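Local coordinates for protein transcriptional regulator, LacI family (Corynebacterium glutamicum, PDB 3H5T) that activates transcription of the inositol phosphate synthase gene in an inositol-dependent way by binding a palindromic promoter motif, and regulates other genes probably tied to cell wall and mycothiol synthesis, at residues L195-D200 with M245-N250. Numbering follows the deposited sequence.
Sequences LSIRLD and MECWIN
Met245 O accepts the backbone N-H of Ser196 at 3.0 Å, and the Met245 CB lies against CD2 of Leu195 on the sheet face that packs on helix 252-265. Glu246 points to the other face and, extended beyond CG, brings OE2 to the backbone N of Leu199 at 2.9 Å, the donor standing well above the carboxylate plane. Its OE1 lies against CD1 of Leu199 and forms a salt bridge with Arg212, so one carboxylate is gripped from two directions. Cys247 N returns the ladder to Ser196 O (3.2 Å).

These are adjacent parallel strands in the C-terminal subdomain of the periplasmic-binding-protein-like core of LacI regulators; the connection between them includes helix 221-235 and the short edge strand 206-207. The two segments stay paired as far as Arg198 and Trp248 and diverge in the loops beyond, at the sheet edge where relatives of this fold generally place the effector cleft.

Trp248 lies against Arg198. Its CG is anti to the backbone N (chi1 -155°), which sets one face of the indole against the Arg198 side chain: CD sits over the five-membered ring, and CZ is 4.6 Å from the centroid of the six-membered ring in a cation-pi contact, the guanidinium tilted 57° to the indole. NE1 donates to Asp200 O at 2.9 Å. The Trp248 carbonyl takes weak bonds from NE and NH2 of Arg198, plus a water that bridges to Arg198 N, while NH1 reaches Glu77, just after strand 70-75 of the other sheet, in a salt bridge. Farther on, CB of Asn250 packs on CG2 of Ile197 (3.9 Å), and its ND2 makes a weak hydrogen bond to Tyr81.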
loop_
_atom_site.group_PDB
_atom_site.type_symbol
_atom_site.label_atom_id
_atom_site.label_comp_id
_atom_site.label_asym_id
_atom_site.label_seq_id
_atom_site.Cartn_x
_atom_site.Cartn_y
_atom_site.Cartn_z
ATOM N N LEU A 195 -2.915 -9.034 -15.397
ATOM C CA LEU A 195 -3.571 -9.568 -14.203
ATOM C C LEU A 195 -3.890 -8.420 -13.251
ATOM O O LEU A 195 -3.075 -7.513 -13.071
ATOM C CB LEU A 195 -2.671 -10.585 -13.487
ATOM C CG LEU A 195 -2.482 -11.926 -14.195
ATOM C CD1 LEU A 195 -1.548 -12.821 -13.400
ATOM C CD2 LEU A 195 -3.828 -12.588 -14.361
ATOM N N SER A 196 -5.069 -8.466 -12.638
ATOM C CA SER A 196 -5.498 -7.418 -11.715
ATOM C C SER A 196 -6.231 -7.949 -10.509
ATOM O O SER A 196 -6.689 -9.098 -10.496
ATOM C CB SER A 196 -6.443 -6.440 -12.419
ATOM O OG SER A 196 -5.734 -5.566 -13.277
ATOM N N ILE A 197 -6.347 -7.104 -9.491
ATOM C CA ILE A 197 -7.112 -7.471 -8.309
ATOM C C ILE A 197 -8.469 -6.762 -8.450
ATOM O O ILE A 197 -8.754 -6.205 -9.509
ATOM C CB ILE A 197 -6.370 -7.103 -6.986
ATOM C CG1 ILE A 197 -5.864 -5.663 -7.003
ATOM C CG2 ILE A 197 -5.196 -8.054 -6.784
ATOM C CD1 ILE A 197 -5.307 -5.233 -5.669
ATOM N N ARG A 198 -9.296 -6.771 -7.410
ATOM C CA ARG A 198 -10.644 -6.186 -7.480
ATOM C C ARG A 198 -10.859 -4.923 -8.315
ATOM O O ARG A 198 -10.281 -3.876 -8.047
ATOM C CB ARG A 198 -11.186 -5.945 -6.077
ATOM C CG ARG A 198 -12.707 -5.809 -6.025
ATOM C CD ARG A 198 -13.192 -5.757 -4.592
ATOM N NE ARG A 198 -12.590 -6.824 -3.790
ATOM C CZ ARG A 198 -11.936 -6.618 -2.649
ATOM N NH1 ARG A 198 -11.801 -5.392 -2.170
ATOM N NH2 ARG A 198 -11.403 -7.634 -1.994
ATOM N N LEU A 199 -11.716 -5.039 -9.328
ATOM C CA LEU A 199 -12.036 -3.919 -10.207
ATOM C C LEU A 199 -13.379 -3.260 -9.857
ATOM O O LEU A 199 -13.593 -2.093 -10.183
ATOM C CB LEU A 199 -12.045 -4.379 -11.677
ATOM C CG LEU A 199 -10.677 -4.592 -12.365
ATOM C CD1 LEU A 199 -10.811 -5.477 -13.613
ATOM C CD2 LEU A 199 -10.080 -3.237 -12.727
ATOM N N ASP A 200 -14.271 -3.994 -9.192
ATOM C CA ASP A 200 -15.580 -3.452 -8.836
ATOM C C ASP A 200 -16.267 -4.213 -7.691
ATOM O O ASP A 200 -15.773 -5.244 -7.241
ATOM C CB ASP A 200 -16.494 -3.459 -10.067
ATOM C CG ASP A 200 -17.424 -2.259 -10.108
ATOM O OD1 ASP A 200 -17.744 -1.708 -9.028
ATOM O OD2 ASP A 200 -17.841 -1.868 -11.220
ATOM N N MET A 245 -7.290 -10.916 -16.795
ATOM C CA MET A 245 -7.963 -11.681 -15.753
ATOM C C MET A 245 -7.824 -11.024 -14.382
ATOM O O MET A 245 -6.881 -10.276 -14.128
ATOM C CB MET A 245 -7.437 -13.120 -15.714
ATOM C CG MET A 245 -7.803 -13.921 -16.966
ATOM S SD MET A 245 -8.054 -15.663 -16.645
ATOM C CE MET A 245 -8.633 -16.182 -18.243
ATOM N N GLU A 246 -8.773 -11.317 -13.499
ATOM C CA GLU A 246 -8.785 -10.733 -12.166
ATOM C C GLU A 246 -9.170 -11.715 -11.065
ATOM O O GLU A 246 -9.763 -12.760 -11.325
ATOM C CB GLU A 246 -9.758 -9.540 -12.155
ATOM C CG GLU A 246 -10.803 -9.533 -11.036
ATOM C CD GLU A 246 -11.812 -8.396 -11.168
ATOM O OE1 GLU A 246 -12.288 -8.144 -12.295
ATOM O OE2 GLU A 246 -12.145 -7.763 -10.147
ATOM N N CYS A 247 -8.791 -11.381 -9.834
ATOM C CA CYS A 247 -9.163 -12.176 -8.676
ATOM C C CYS A 247 -9.758 -11.181 -7.689
ATOM O O CYS A 247 -9.075 -10.286 -7.182
ATOM C CB CYS A 247 -7.962 -12.940 -8.083
ATOM S SG CYS A 247 -6.495 -12.018 -7.602
ATOM N N TRP A 248 -11.056 -11.315 -7.455
ATOM C CA TRP A 248 -11.769 -10.412 -6.565
ATOM C C TRP A 248 -11.128 -10.330 -5.179
ATOM O O TRP A 248 -11.019 -9.251 -4.595
ATOM C CB TRP A 248 -13.219 -10.860 -6.449
ATOM C CG TRP A 248 -14.142 -9.763 -6.078
ATOM C CD1 TRP A 248 -14.535 -8.730 -6.868
ATOM C CD2 TRP A 248 -14.810 -9.597 -4.827
ATOM N NE1 TRP A 248 -15.417 -7.926 -6.186
ATOM C CE2 TRP A 248 -15.601 -8.436 -4.928
ATOM C CE3 TRP A 248 -14.815 -10.318 -3.623
ATOM C CZ2 TRP A 248 -16.398 -7.973 -3.873
ATOM C CZ3 TRP A 248 -15.606 -9.859 -2.571
ATOM C CH2 TRP A 248 -16.387 -8.694 -2.707
ATOM N N ILE A 249 -10.715 -11.477 -4.652
ATOM C CA ILE A 249 -10.058 -11.527 -3.356
ATOM C C ILE A 249 -8.560 -11.655 -3.610
ATOM O O ILE A 249 -8.126 -12.502 -4.387
ATOM C CB ILE A 249 -10.563 -12.729 -2.527
ATOM C CG1 ILE A 249 -12.018 -12.493 -2.135
ATOM C CG2 ILE A 249 -9.691 -12.934 -1.296
ATOM C CD1 ILE A 249 -12.708 -13.706 -1.596
ATOM N N ASN A 250 -7.770 -10.794 -2.975
ATOM C CA ASN A 250 -6.318 -10.825 -3.151
ATOM C C ASN A 250 -5.658 -11.698 -2.079
ATOM O O ASN A 250 -5.355 -11.228 -0.986
ATOM C CB ASN A 250 -5.758 -9.392 -3.114
ATOM C CG ASN A 250 -4.290 -9.313 -3.536
ATOM O OD1 ASN A 250 -3.875 -9.954 -4.488
ATOM N ND2 ASN A 250 -3.511 -8.496 -2.834
HETATM O O HOH W 1 -8.717 -7.972 -4.822
#